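Local coordinates for 373aa long hypothetical citrate synthase (Sulfolobus tokodaii, PDB 1VGP), which is of undetermined function but is a largely helical member of the citrate synthase family, found here as a pair of identical subunits, at residues I79-E84 with M92-T97; R133-L138 with P324-A329; P75-K80 with G103-K108; S201-G206 with V337-H342. All coordinates share one frame; numbering follows the deposited sequence.

Contact 1 (I79-E84 with M92-T97); sequences IKFLRE and MDILRT
F81 points the end of its ring into the side of T97: CZ lies 3.6 Å from T97 CG2 and 3.6 Å from T97 CB, and the two side chains cross at about a right angle. The methyl comes in obliquely to the ring. Along the ring's rim the backbone takes part as well, with I94 O near the ring plane, 3.9 Å from F81 CE2. The next residue, L82, reaches over with a single methyl, CD2, which meets the branch methyl CG2 of I94 at 3.5 Å, while I94 CD1 brushes F81 CZ. Setting CG of F81 opposite its backbone N (chi1 165°) sends the ring toward helix 91-105. These four residues knit an antiparallel helical hairpin, helix 76-84 packing against helix 91-105 with the short segments inclined at 157° and their axes 11.2 Å apart. Behind the first shell, T97 is fixed by its own helix. Its OG1 is hydrogen-bonded to D93 O at 2.7 Å, and T97 N binds the same oxygen from the opposite face of the carbonyl plane; the hydroxyl also bonds S100 of the second subunit. D93 is further held through its carboxylate by K211. L82 also packs on L134 and I94 on Y131, both of helix 113-135, and F81 rests on L101 of the second subunit.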
loop_
_atom_site.group_PDB
_atom_site.type_symbol
_atom_site.label_atom_id
_atom_site.label_comp_id
_atom_site.label_asym_id
_atom_site.label_seq_id
_atom_site.Cartn_x
_atom_site.Cartn_y
_atom_site.Cartn_z
ATOM N N ILE A 79 -19.761 -2.188 8.394
ATOM C CA ILE A 79 -20.546 -3.374 8.761
ATOM C C ILE A 79 -21.505 -3.764 7.635
ATOM O O ILE A 79 -21.710 -4.948 7.352
ATOM C CB ILE A 79 -21.339 -3.134 10.066
ATOM C CG1 ILE A 79 -20.419 -3.382 11.266
ATOM C CG2 ILE A 79 -22.530 -4.072 10.145
ATOM C CD1 ILE A 79 -20.945 -2.861 12.575
ATOM N N LYS A 80 -22.078 -2.753 6.990
ATOM C CA LYS A 80 -22.925 -2.945 5.817
ATOM C C LYS A 80 -22.120 -3.606 4.705
ATOM O O LYS A 80 -22.587 -4.526 4.023
ATOM C CB LYS A 80 -23.438 -1.580 5.357
ATOM C CG LYS A 80 -24.454 -1.603 4.243
ATOM C CD LYS A 80 -25.239 -0.301 4.266
ATOM C CE LYS A 80 -25.940 -0.008 2.936
ATOM N NZ LYS A 80 -26.936 -1.050 2.550
ATOM N N PHE A 81 -20.898 -3.113 4.536
ATOM C CA PHE A 81 -19.947 -3.696 3.606
ATOM C C PHE A 81 -19.778 -5.186 3.871
ATOM O O PHE A 81 -19.822 -5.999 2.947
ATOM C CB PHE A 81 -18.591 -2.992 3.741
ATOM C CG PHE A 81 -17.452 -3.739 3.103
ATOM C CD1 PHE A 81 -17.443 -3.993 1.730
ATOM C CD2 PHE A 81 -16.380 -4.183 3.878
ATOM C CE1 PHE A 81 -16.386 -4.676 1.137
ATOM C CE2 PHE A 81 -15.321 -4.862 3.295
ATOM C CZ PHE A 81 -15.322 -5.112 1.919
ATOM N N LEU A 82 -19.579 -5.534 5.139
ATOM C CA LEU A 82 -19.209 -6.894 5.486
ATOM C C LEU A 82 -20.322 -7.872 5.119
ATOM O O LEU A 82 -20.079 -8.881 4.443
ATOM C CB LEU A 82 -18.878 -6.994 6.975
ATOM C CG LEU A 82 -17.587 -6.276 7.396
ATOM C CD1 LEU A 82 -17.365 -6.435 8.886
ATOM C CD2 LEU A 82 -16.404 -6.847 6.630
ATOM N N ARG A 83 -21.548 -7.570 5.542
ATOM C CA ARG A 83 -22.644 -8.499 5.297
ATOM C C ARG A 83 -23.164 -8.446 3.865
ATOM O O ARG A 83 -23.816 -9.381 3.403
ATOM C CB ARG A 83 -23.802 -8.275 6.275
ATOM C CG ARG A 83 -23.949 -6.883 6.830
ATOM C CD ARG A 83 -25.331 -6.731 7.454
ATOM N NE ARG A 83 -25.304 -6.432 8.884
ATOM C CZ ARG A 83 -25.627 -7.302 9.840
ATOM N NH1 ARG A 83 -25.861 -8.577 9.543
ATOM N NH2 ARG A 83 -25.730 -6.895 11.100
ATOM N N GLU A 84 -22.861 -7.363 3.161
ATOM C CA GLU A 84 -23.309 -7.229 1.785
ATOM C C GLU A 84 -22.336 -7.859 0.795
ATOM O O GLU A 84 -22.722 -8.219 -0.313
ATOM C CB GLU A 84 -23.520 -5.755 1.439
ATOM C CG GLU A 84 -24.926 -5.249 1.726
ATOM C CD GLU A 84 -25.349 -4.123 0.797
ATOM O OE1 GLU A 84 -25.220 -4.293 -0.446
ATOM O OE2 GLU A 84 -25.809 -3.068 1.298
ATOM N N MET A 92 -8.152 -11.384 3.799
ATOM C CA MET A 92 -7.178 -10.292 3.693
ATOM C C MET A 92 -7.727 -9.129 2.888
ATOM O O MET A 92 -7.574 -7.972 3.275
ATOM C CB MET A 92 -5.879 -10.768 3.042
ATOM C CG MET A 92 -4.979 -11.572 3.961
ATOM S SD MET A 92 -4.661 -10.817 5.574
ATOM C CE MET A 92 -3.084 -9.986 5.247
ATOM N N ASP A 93 -8.364 -9.437 1.763
ATOM C CA ASP A 93 -8.962 -8.394 0.935
ATOM C C ASP A 93 -10.120 -7.723 1.671
ATOM O O ASP A 93 -10.365 -6.521 1.508
ATOM C CB ASP A 93 -9.453 -8.981 -0.386
ATOM C CG ASP A 93 -8.335 -9.590 -1.210
ATOM O OD1 ASP A 93 -7.152 -9.265 -0.968
ATOM O OD2 ASP A 93 -8.647 -10.403 -2.105
ATOM N N ILE A 94 -10.827 -8.489 2.491
ATOM C CA ILE A 94 -11.856 -7.891 3.323
ATOM C C ILE A 94 -11.193 -6.888 4.254
ATOM O O ILE A 94 -11.626 -5.738 4.365
ATOM C CB ILE A 94 -12.610 -8.961 4.163
ATOM C CG1 ILE A 94 -13.440 -9.850 3.241
ATOM C CG2 ILE A 94 -13.525 -8.285 5.176
ATOM C CD1 ILE A 94 -14.377 -9.067 2.328
ATOM N N LEU A 95 -10.128 -7.336 4.910
ATOM C CA LEU A 95 -9.436 -6.525 5.895
ATOM C C LEU A 95 -8.879 -5.245 5.254
ATOM O O LEU A 95 -8.993 -4.146 5.811
ATOM C CB LEU A 95 -8.308 -7.346 6.524
ATOM C CG LEU A 95 -7.755 -6.848 7.863
ATOM C CD1 LEU A 95 -8.893 -6.689 8.867
ATOM C CD2 LEU A 95 -6.722 -7.838 8.382
ATOM N N ARG A 96 -8.279 -5.402 4.083
ATOM C CA ARG A 96 -7.723 -4.287 3.328
ATOM C C ARG A 96 -8.789 -3.235 3.042
ATOM O O ARG A 96 -8.604 -2.043 3.311
ATOM C CB ARG A 96 -7.148 -4.795 2.007
ATOM C CG ARG A 96 -6.390 -3.758 1.200
ATOM C CD ARG A 96 -6.015 -4.335 -0.149
ATOM N NE ARG A 96 -7.203 -4.717 -0.894
ATOM C CZ ARG A 96 -7.228 -5.636 -1.853
ATOM N NH1 ARG A 96 -6.137 -6.322 -2.148
ATOM N NH2 ARG A 96 -8.350 -5.862 -2.527
ATOM N N THR A 97 -9.906 -3.685 2.490
ATOM C CA THR A 97 -10.982 -2.791 2.120
ATOM C C THR A 97 -11.588 -2.113 3.356
ATOM O O THR A 97 -11.837 -0.893 3.367
ATOM C CB THR A 97 -12.071 -3.571 1.352
ATOM O OG1 THR A 97 -11.454 -4.354 0.326
ATOM C CG2 THR A 97 -13.065 -2.622 0.705
#

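Contact 2 (R133-L138 with P324-A329); sequences RLRKGL and PDFFPA
D325 OD1 is gripped by both terminal nitrogens of R135. The bond from NH1 to OD1 is the sound one, 2.7 Å long and nearly straight at 169°; the acceptor lies in the guanidinium plane, yet it is approached from well above the plane of its own carboxylate. NH2 adds two weak bonds, to D325 OD2 at 3.0 Å and to OD1 at 3.3 Å. Because the two flat groups are turned 64° apart, the pair is not the coplanar, two-pronged salt bridge of textbook form. D325 lifts its carboxylate toward the arginine by putting CG between its backbone N and carbonyl carbon (chi1 53°), and R135 reaches it from the other direction on a chain bent at chi3. F326 lies beside them: the edge atom CE2 sits over one face of the guanidinium, 3.5 Å from R135 NH2, with the planes almost perpendicular, and R135 CD lies at the ring edge. The phenyl rim, not its face, therefore meets the cation. R135 occupies the last helical turn of helix 113-135, which ends in a Schellman motif with G137 at C-prime: L138 N binds R133 O and G137 N binds L134 O. P91 of helix 91-105 touches R135, D325 and F326 alike. The charge pair thus joins the end of helix 113-135 to the segment 324-329, and since it is only partly buried, its attraction is probably tempered by solvent.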
loop_
_atom_site.group_PDB
_atom_site.type_symbol
_atom_site.label_atom_id
_atom_site.label_comp_id
_atom_site.label_asym_id
_atom_site.label_seq_id
_atom_site.Cartn_x
_atom_site.Cartn_y
_atom_site.Cartn_z
ATOM N N ARG A 133 -18.158 -14.912 10.947
ATOM C CA ARG A 133 -19.535 -15.281 11.260
ATOM C C ARG A 133 -20.424 -15.106 10.041
ATOM O O ARG A 133 -21.089 -16.040 9.596
ATOM C CB ARG A 133 -20.068 -14.407 12.395
ATOM C CG ARG A 133 -19.150 -14.311 13.603
ATOM C CD ARG A 133 -19.501 -15.360 14.638
ATOM N NE ARG A 133 -20.927 -15.368 14.932
ATOM C CZ ARG A 133 -21.500 -16.162 15.829
ATOM N NH1 ARG A 133 -20.757 -16.958 16.588
ATOM N NH2 ARG A 133 -22.820 -16.166 15.959
ATOM N N LEU A 134 -20.434 -13.890 9.507
ATOM C CA LEU A 134 -21.204 -13.577 8.306
ATOM C C LEU A 134 -20.934 -14.586 7.195
ATOM O O LEU A 134 -21.841 -15.005 6.486
ATOM C CB LEU A 134 -20.846 -12.173 7.823
ATOM C CG LEU A 134 -21.757 -11.019 8.239
ATOM C CD1 LEU A 134 -22.509 -11.359 9.512
ATOM C CD2 LEU A 134 -20.910 -9.768 8.427
ATOM N N ARG A 135 -19.677 -14.968 7.044
ATOM C CA ARG A 135 -19.297 -15.893 5.996
ATOM C C ARG A 135 -19.944 -17.247 6.264
ATOM O O ARG A 135 -20.410 -17.913 5.343
ATOM C CB ARG A 135 -17.773 -16.029 5.952
ATOM C CG ARG A 135 -17.261 -17.049 4.974
ATOM C CD ARG A 135 -15.920 -17.568 5.430
ATOM N NE ARG A 135 -14.884 -17.245 4.460
ATOM C CZ ARG A 135 -13.754 -17.928 4.310
ATOM N NH1 ARG A 135 -12.943 -17.640 3.299
ATOM N NH2 ARG A 135 -13.431 -18.893 5.168
ATOM N N LYS A 136 -19.976 -17.645 7.534
ATOM C CA LYS A 136 -20.572 -18.918 7.926
ATOM C C LYS A 136 -22.083 -18.804 8.100
ATOM O O LYS A 136 -22.717 -19.716 8.621
ATOM C CB LYS A 136 -19.951 -19.425 9.232
ATOM C CG LYS A 136 -18.786 -20.382 9.039
ATOM C CD LYS A 136 -18.425 -21.104 10.335
ATOM C CE LYS A 136 -17.478 -20.286 11.198
ATOM N NZ LYS A 136 -17.294 -20.888 12.551
ATOM N N GLY A 137 -22.660 -17.685 7.672
ATOM C CA GLY A 137 -24.105 -17.543 7.701
ATOM C C GLY A 137 -24.673 -17.221 9.073
ATOM O O GLY A 137 -25.887 -17.215 9.266
ATOM N N LEU A 138 -23.797 -16.958 10.036
ATOM C CA LEU A 138 -24.222 -16.543 11.368
ATOM C C LEU A 138 -24.361 -15.029 11.380
ATOM O O LEU A 138 -24.286 -14.392 10.329
ATOM C CB LEU A 138 -23.190 -16.984 12.405
ATOM C CG LEU A 138 -22.673 -18.408 12.210
ATOM C CD1 LEU A 138 -21.626 -18.731 13.263
ATOM C CD2 LEU A 138 -23.835 -19.378 12.289
ATOM N N PRO A 324 -8.495 -21.854 7.988
ATOM C CA PRO A 324 -7.147 -21.597 7.476
ATOM C C PRO A 324 -6.935 -20.326 6.674
ATOM O O PRO A 324 -5.833 -19.784 6.676
ATOM C CB PRO A 324 -6.815 -22.850 6.660
ATOM C CG PRO A 324 -8.099 -23.638 6.597
ATOM C CD PRO A 324 -8.883 -23.257 7.797
ATOM N N ASP A 325 -7.951 -19.828 5.984
ATOM C CA ASP A 325 -7.709 -18.633 5.179
ATOM C C ASP A 325 -7.933 -17.363 5.982
ATOM O O ASP A 325 -7.810 -16.249 5.471
ATOM C CB ASP A 325 -8.566 -18.636 3.904
ATOM C CG ASP A 325 -10.028 -18.843 4.183
ATOM O OD1 ASP A 325 -10.760 -19.184 3.227
ATOM O OD2 ASP A 325 -10.442 -18.665 5.352
ATOM N N PHE A 326 -8.237 -17.542 7.262
ATOM C CA PHE A 326 -8.300 -16.427 8.199
ATOM C C PHE A 326 -6.992 -16.259 8.959
ATOM O O PHE A 326 -6.787 -15.253 9.629
ATOM C CB PHE A 326 -9.439 -16.652 9.189
ATOM C CG PHE A 326 -10.749 -16.094 8.732
ATOM C CD1 PHE A 326 -11.126 -14.807 9.084
ATOM C CD2 PHE A 326 -11.605 -16.851 7.933
ATOM C CE1 PHE A 326 -12.339 -14.277 8.652
ATOM C CE2 PHE A 326 -12.820 -16.328 7.496
ATOM C CZ PHE A 326 -13.189 -15.038 7.856
ATOM N N PHE A 327 -6.114 -17.250 8.857
ATOM C CA PHE A 327 -4.874 -17.244 9.632
ATOM C C PHE A 327 -4.048 -15.970 9.396
ATOM O O PHE A 327 -3.656 -15.294 10.347
ATOM C CB PHE A 327 -4.029 -18.487 9.309
ATOM C CG PHE A 327 -4.652 -19.792 9.754
ATOM C CD1 PHE A 327 -4.048 -21.005 9.436
ATOM C CD2 PHE A 327 -5.838 -19.813 10.487
ATOM C CE1 PHE A 327 -4.614 -22.211 9.843
ATOM C CE2 PHE A 327 -6.408 -21.023 10.897
ATOM C CZ PHE A 327 -5.792 -22.220 10.571
ATOM N N PRO A 328 -3.780 -15.627 8.120
ATOM C CA PRO A 328 -3.035 -14.393 7.832
ATOM C C PRO A 328 -3.660 -13.141 8.432
ATOM O O PRO A 328 -2.954 -12.246 8.907
ATOM C CB PRO A 328 -3.001 -14.333 6.300
ATOM C CG PRO A 328 -4.067 -15.276 5.850
ATOM C CD PRO A 328 -4.092 -16.363 6.881
ATOM N N ALA A 329 -4.990 -13.074 8.406
ATOM C CA ALA A 329 -5.707 -11.915 8.939
ATOM C C ALA A 329 -5.614 -11.789 10.469
ATOM O O ALA A 329 -5.570 -10.675 10.992
ATOM C CB ALA A 329 -7.162 -11.974 8.499
#

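Contact 3 (P75-K80 with G103-K108); sequences PDFIIK and GIEDSK
The apolar part joins P75 to the aliphatic stem of E105. The proline ring tip, CG, rests 4.1 Å from E105 CG and equally far from E105 CB, the two side chains crossing at a slant. A second kind of contact is polar against aromatic: OE1 of E105 lies 3.6 Å from F77 CD2 and 3.9 Å from F77 CB, approaching the ring obliquely. Phenyl and carboxylate planes are 63° apart, and the side chains run roughly perpendicular to one another. E105 gets there by folding back at chi2 (-53°), a bend that leaves the stem beside P75 and turns the carboxylate to F77. P75 and E105 sit at the open end of the helical hairpin built from helices 76-84 and 91-105, where the first helix begins and the second ends; they are the nearest backbone pair, with CA atoms 7.6 Å apart. Backbone bonds shape the two ends. P75 stands at the N-cap position and its O receives I79 N, opening helix 76-84, while D106 N reaches back to G103 O at 3.2 Å where the chain comes off helix 91-105. K108 N gives a weak hydrogen bond to D106 OD2, and D106 OD1 is hydrogen-bonded to Y200. Around these pairs, P75 also leans on L102 and F77 on L101 in helix 91-105. The second subunit closes in from outside, F81 of that chain packing on F77 and R86 of that chain making a long, weak ion pair with E105 OE2.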
loop_
_atom_site.group_PDB
_atom_site.type_symbol
_atom_site.label_atom_id
_atom_site.label_comp_id
_atom_site.label_asym_id
_atom_site.label_seq_id
_atom_site.Cartn_x
_atom_site.Cartn_y
_atom_site.Cartn_z
ATOM N N PRO A 75 -18.116 1.323 12.260
ATOM C CA PRO A 75 -19.260 2.124 11.801
ATOM C C PRO A 75 -20.182 1.332 10.883
ATOM O O PRO A 75 -19.787 0.311 10.316
ATOM C CB PRO A 75 -18.611 3.303 11.081
ATOM C CG PRO A 75 -17.278 2.811 10.682
ATOM C CD PRO A 75 -16.838 1.872 11.771
ATOM N N ASP A 76 -21.415 1.804 10.740
ATOM C CA ASP A 76 -22.447 1.029 10.057
ATOM C C ASP A 76 -22.101 0.756 8.599
ATOM O O ASP A 76 -22.427 -0.310 8.062
ATOM C CB ASP A 76 -23.787 1.756 10.128
ATOM C CG ASP A 76 -24.088 2.270 11.512
ATOM O OD1 ASP A 76 -23.481 3.294 11.897
ATOM O OD2 ASP A 76 -24.919 1.648 12.213
ATOM N N PHE A 77 -21.455 1.726 7.960
ATOM C CA PHE A 77 -21.128 1.598 6.556
ATOM C C PHE A 77 -20.257 0.369 6.334
ATOM O O PHE A 77 -20.557 -0.459 5.474
ATOM C CB PHE A 77 -20.413 2.858 6.047
ATOM C CG PHE A 77 -20.350 2.957 4.547
ATOM C CD1 PHE A 77 -21.487 2.738 3.773
ATOM C CD2 PHE A 77 -19.154 3.256 3.907
ATOM C CE1 PHE A 77 -21.433 2.815 2.378
ATOM C CE2 PHE A 77 -19.089 3.336 2.516
ATOM C CZ PHE A 77 -20.231 3.115 1.747
ATOM N N ILE A 78 -19.192 0.228 7.118
ATOM C CA ILE A 78 -18.292 -0.903 6.913
ATOM C C ILE A 78 -18.930 -2.230 7.357
ATOM O O ILE A 78 -18.700 -3.279 6.742
ATOM C CB ILE A 78 -16.885 -0.686 7.616
ATOM C CG1 ILE A 78 -16.917 -1.221 9.041
ATOM C CG2 ILE A 78 -16.489 0.794 7.617
ATOM C CD1 ILE A 78 -16.145 -2.520 9.201
ATOM N N ILE A 79 -19.761 -2.188 8.394
ATOM C CA ILE A 79 -20.546 -3.374 8.761
ATOM C C ILE A 79 -21.505 -3.764 7.635
ATOM O O ILE A 79 -21.710 -4.948 7.352
ATOM C CB ILE A 79 -21.339 -3.134 10.066
ATOM C CG1 ILE A 79 -20.419 -3.382 11.266
ATOM C CG2 ILE A 79 -22.530 -4.072 10.145
ATOM C CD1 ILE A 79 -20.945 -2.861 12.575
ATOM N N LYS A 80 -22.078 -2.753 6.990
ATOM C CA LYS A 80 -22.925 -2.945 5.817
ATOM C C LYS A 80 -22.120 -3.606 4.705
ATOM O O LYS A 80 -22.587 -4.526 4.023
ATOM C CB LYS A 80 -23.438 -1.580 5.357
ATOM C CG LYS A 80 -24.454 -1.603 4.243
ATOM C CD LYS A 80 -25.239 -0.301 4.266
ATOM C CE LYS A 80 -25.940 -0.008 2.936
ATOM N NZ LYS A 80 -26.936 -1.050 2.550
ATOM N N GLY A 103 -10.786 4.599 7.012
ATOM C CA GLY A 103 -10.157 5.878 6.733
ATOM C C GLY A 103 -11.146 6.937 6.285
ATOM O O GLY A 103 -11.137 8.067 6.775
ATOM N N ILE A 104 -12.013 6.569 5.350
ATOM C CA ILE A 104 -13.064 7.464 4.888
ATOM C C ILE A 104 -13.983 7.924 6.017
ATOM O O ILE A 104 -14.315 9.107 6.113
ATOM C CB ILE A 104 -13.911 6.800 3.795
ATOM C CG1 ILE A 104 -13.040 6.561 2.553
ATOM C CG2 ILE A 104 -15.101 7.683 3.464
ATOM C CD1 ILE A 104 -13.740 5.855 1.416
ATOM N N GLU A 105 -14.387 6.996 6.877
ATOM C CA GLU A 105 -15.330 7.325 7.942
ATOM C C GLU A 105 -14.701 8.136 9.066
ATOM O O GLU A 105 -15.411 8.692 9.902
ATOM C CB GLU A 105 -15.954 6.048 8.504
ATOM C CG GLU A 105 -16.915 5.373 7.540
ATOM C CD GLU A 105 -17.987 6.323 7.027
ATOM O OE1 GLU A 105 -18.376 6.213 5.844
ATOM O OE2 GLU A 105 -18.440 7.187 7.811
ATOM N N ASP A 106 -13.373 8.209 9.085
ATOM C CA ASP A 106 -12.652 9.002 10.081
ATOM C C ASP A 106 -12.455 10.447 9.612
ATOM O O ASP A 106 -11.891 10.700 8.546
ATOM C CB ASP A 106 -11.298 8.348 10.374
ATOM C CG ASP A 106 -10.529 9.047 11.483
ATOM O OD1 ASP A 106 -9.830 8.361 12.256
ATOM O OD2 ASP A 106 -10.606 10.286 11.581
ATOM N N SER A 107 -12.916 11.393 10.423
ATOM C CA SER A 107 -12.855 12.809 10.072
ATOM C C SER A 107 -12.087 13.640 11.102
ATOM O O SER A 107 -11.932 14.849 10.933
ATOM C CB SER A 107 -14.274 13.374 9.920
ATOM O OG SER A 107 -14.990 13.308 11.144
ATOM N N LYS A 108 -11.616 12.994 12.167
ATOM C CA LYS A 108 -10.761 13.660 13.144
ATOM C C LYS A 108 -9.354 13.770 12.579
ATOM O O LYS A 108 -8.685 12.755 12.379
ATOM C CB LYS A 108 -10.729 12.873 14.455
ATOM C CG LYS A 108 -12.067 12.302 14.889
ATOM C CD LYS A 108 -11.949 11.590 16.233
ATOM C CE LYS A 108 -12.815 10.329 16.282
ATOM N NZ LYS A 108 -12.654 9.539 17.545
#

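Contact 4 (S201-G206 with V337-H342); sequences SSIVAG and VGWVAH
W339 lays the six-membered part of its indole over the backbone of G206, and this is the closely packed half of the contact. G206 CA stands 4.0 Å from the centroid of that ring and only 10° off its normal, a CH-pi contact over the face, while CH2 of the indole comes within 3.5 Å of G206 C. With no side chain on the glycine, the ring can lie directly against the helix backbone, and its rim runs on past the carbonyl, CZ2 being 3.7 Å from G206 O. The other half is looser. I203 CD1 lies 4.0 Å from W339 CB and 4.3 Å from V340 CG2, and its branch methyl CG2 approaches W339 CE3 at 4.1 Å. Its CG1 is set opposite the carbonyl carbon (chi1 -57°), which, with chi2, brings CD1 to the base of the tryptophan. This flank is not a solvent side: L120 and F124 of helix 113-135 back I203, and I121 of the same helix meets V340. T186 of helix 184-193 touches W339. Helices 199-210 and 327-346 thereby cross with the directions of their short segments 130° apart and axes 10.5 Å apart, deep in the helical body of the subunit. Further along, H342 NE2 is hydrogen-bonded to D179. Every residue that touches is buried, and the chemistry is almost wholly dispersive, helped perhaps by the slightly polarised CA-H of G206 against the electron-rich indole face.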
loop_
_atom_site.group_PDB
_atom_site.type_symbol
_atom_site.label_atom_id
_atom_site.label_comp_id
_atom_site.label_asym_id
_atom_site.label_seq_id
_atom_site.Cartn_x
_atom_site.Cartn_y
_atom_site.Cartn_z
ATOM N N SER A 201 -4.050 4.661 5.171
ATOM C CA SER A 201 -3.353 4.385 3.933
ATOM C C SER A 201 -2.169 3.450 4.201
ATOM O O SER A 201 -1.997 2.431 3.530
ATOM C CB SER A 201 -2.868 5.698 3.313
ATOM O OG SER A 201 -3.947 6.473 2.820
ATOM N N SER A 202 -1.358 3.804 5.190
ATOM C CA SER A 202 -0.141 3.073 5.486
ATOM C C SER A 202 -0.446 1.623 5.823
ATOM O O SER A 202 0.227 0.701 5.350
ATOM C CB SER A 202 0.580 3.715 6.664
ATOM O OG SER A 202 0.942 5.055 6.367
ATOM N N ILE A 203 -1.467 1.434 6.658
ATOM C CA ILE A 203 -1.891 0.112 7.100
ATOM C C ILE A 203 -2.493 -0.717 5.970
ATOM O O ILE A 203 -2.323 -1.941 5.936
ATOM C CB ILE A 203 -2.919 0.227 8.244
ATOM C CG1 ILE A 203 -2.314 1.033 9.406
ATOM C CG2 ILE A 203 -3.347 -1.161 8.706
ATOM C CD1 ILE A 203 -0.926 0.577 9.822
ATOM N N VAL A 204 -3.196 -0.056 5.051
ATOM C CA VAL A 204 -3.687 -0.718 3.841
ATOM C C VAL A 204 -2.517 -1.282 3.033
ATOM O O VAL A 204 -2.596 -2.394 2.498
ATOM C CB VAL A 204 -4.495 0.266 2.939
ATOM C CG1 VAL A 204 -4.753 -0.364 1.577
ATOM C CG2 VAL A 204 -5.808 0.632 3.602
ATOM N N ALA A 205 -1.437 -0.508 2.942
ATOM C CA ALA A 205 -0.231 -0.958 2.248
ATOM C C ALA A 205 0.405 -2.137 2.991
ATOM O O ALA A 205 0.853 -3.095 2.367
ATOM C CB ALA A 205 0.762 0.188 2.146
ATOM N N GLY A 206 0.423 -2.065 4.321
ATOM C CA GLY A 206 0.927 -3.167 5.117
ATOM C C GLY A 206 0.213 -4.480 4.841
ATOM O O GLY A 206 0.848 -5.496 4.538
ATOM N N VAL A 337 -0.031 -3.661 15.221
ATOM C CA VAL A 337 0.571 -2.960 16.339
ATOM C C VAL A 337 2.021 -2.641 16.011
ATOM O O VAL A 337 2.475 -1.516 16.214
ATOM C CB VAL A 337 0.515 -3.809 17.631
ATOM C CG1 VAL A 337 1.283 -3.119 18.757
ATOM C CG2 VAL A 337 -0.937 -4.025 18.035
ATOM N N GLY A 338 2.742 -3.633 15.496
ATOM C CA GLY A 338 4.098 -3.389 15.042
ATOM C C GLY A 338 4.196 -2.319 13.962
ATOM O O GLY A 338 5.065 -1.456 14.009
ATOM N N TRP A 339 3.305 -2.378 12.980
ATOM C CA TRP A 339 3.306 -1.401 11.904
ATOM C C TRP A 339 3.134 0.022 12.446
ATOM O O TRP A 339 3.845 0.945 12.044
ATOM C CB TRP A 339 2.181 -1.706 10.913
ATOM C CG TRP A 339 2.352 -2.990 10.179
ATOM C CD1 TRP A 339 3.513 -3.684 10.003
ATOM C CD2 TRP A 339 1.323 -3.743 9.518
ATOM N NE1 TRP A 339 3.271 -4.829 9.273
ATOM C CE2 TRP A 339 1.942 -4.889 8.964
ATOM C CE3 TRP A 339 -0.050 -3.557 9.337
ATOM C CZ2 TRP A 339 1.221 -5.850 8.243
ATOM C CZ3 TRP A 339 -0.765 -4.515 8.618
ATOM C CH2 TRP A 339 -0.128 -5.645 8.081
ATOM N N VAL A 340 2.177 0.197 13.351
ATOM C CA VAL A 340 1.895 1.516 13.898
ATOM C C VAL A 340 3.128 2.024 14.624
ATOM O O VAL A 340 3.515 3.178 14.472
ATOM C CB VAL A 340 0.704 1.462 14.869
ATOM C CG1 VAL A 340 0.506 2.807 15.551
ATOM C CG2 VAL A 340 -0.545 1.062 14.108
ATOM N N ALA A 341 3.750 1.141 15.399
ATOM C CA ALA A 341 4.942 1.476 16.177
ATOM C C ALA A 341 6.059 1.992 15.282
ATOM O O ALA A 341 6.652 3.035 15.554
ATOM C CB ALA A 341 5.430 0.249 16.959
ATOM N N HIS A 342 6.353 1.247 14.223
ATOM C CA HIS A 342 7.450 1.594 13.330
ATOM C C HIS A 342 7.212 2.932 12.652
ATOM O O HIS A 342 8.139 3.740 12.534
ATOM C CB HIS A 342 7.648 0.495 12.279
ATOM C CG HIS A 342 8.478 -0.643 12.773
ATOM N ND1 HIS A 342 9.846 -0.556 12.906
ATOM C CD2 HIS A 342 8.128 -1.859 13.254
ATOM C CE1 HIS A 342 10.302 -1.668 13.452
ATOM N NE2 HIS A 342 9.282 -2.476 13.674
#

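How the contacts relate
From the N terminus, contact 3 opens first at residues 75-80 and contact 1 at 79-84, sharing I79 and K80. Contact 1 closes at 92-97, a short loop lying within the span that contact 3 closes at 103-108; together they fasten the two ends of one helical hairpin. The next helix, 113-135, supplies the start of contact 2, which returns only at 324-329. Contact 4 begins inside that long span and closes later on helix 327-346, so contacts 2 and 4 cross. M92 of contact 1 packs on A329 of contact 2, and R96 packs on V204 of contact 4. Contacts 1, 3 and 4 also touch the second subunit.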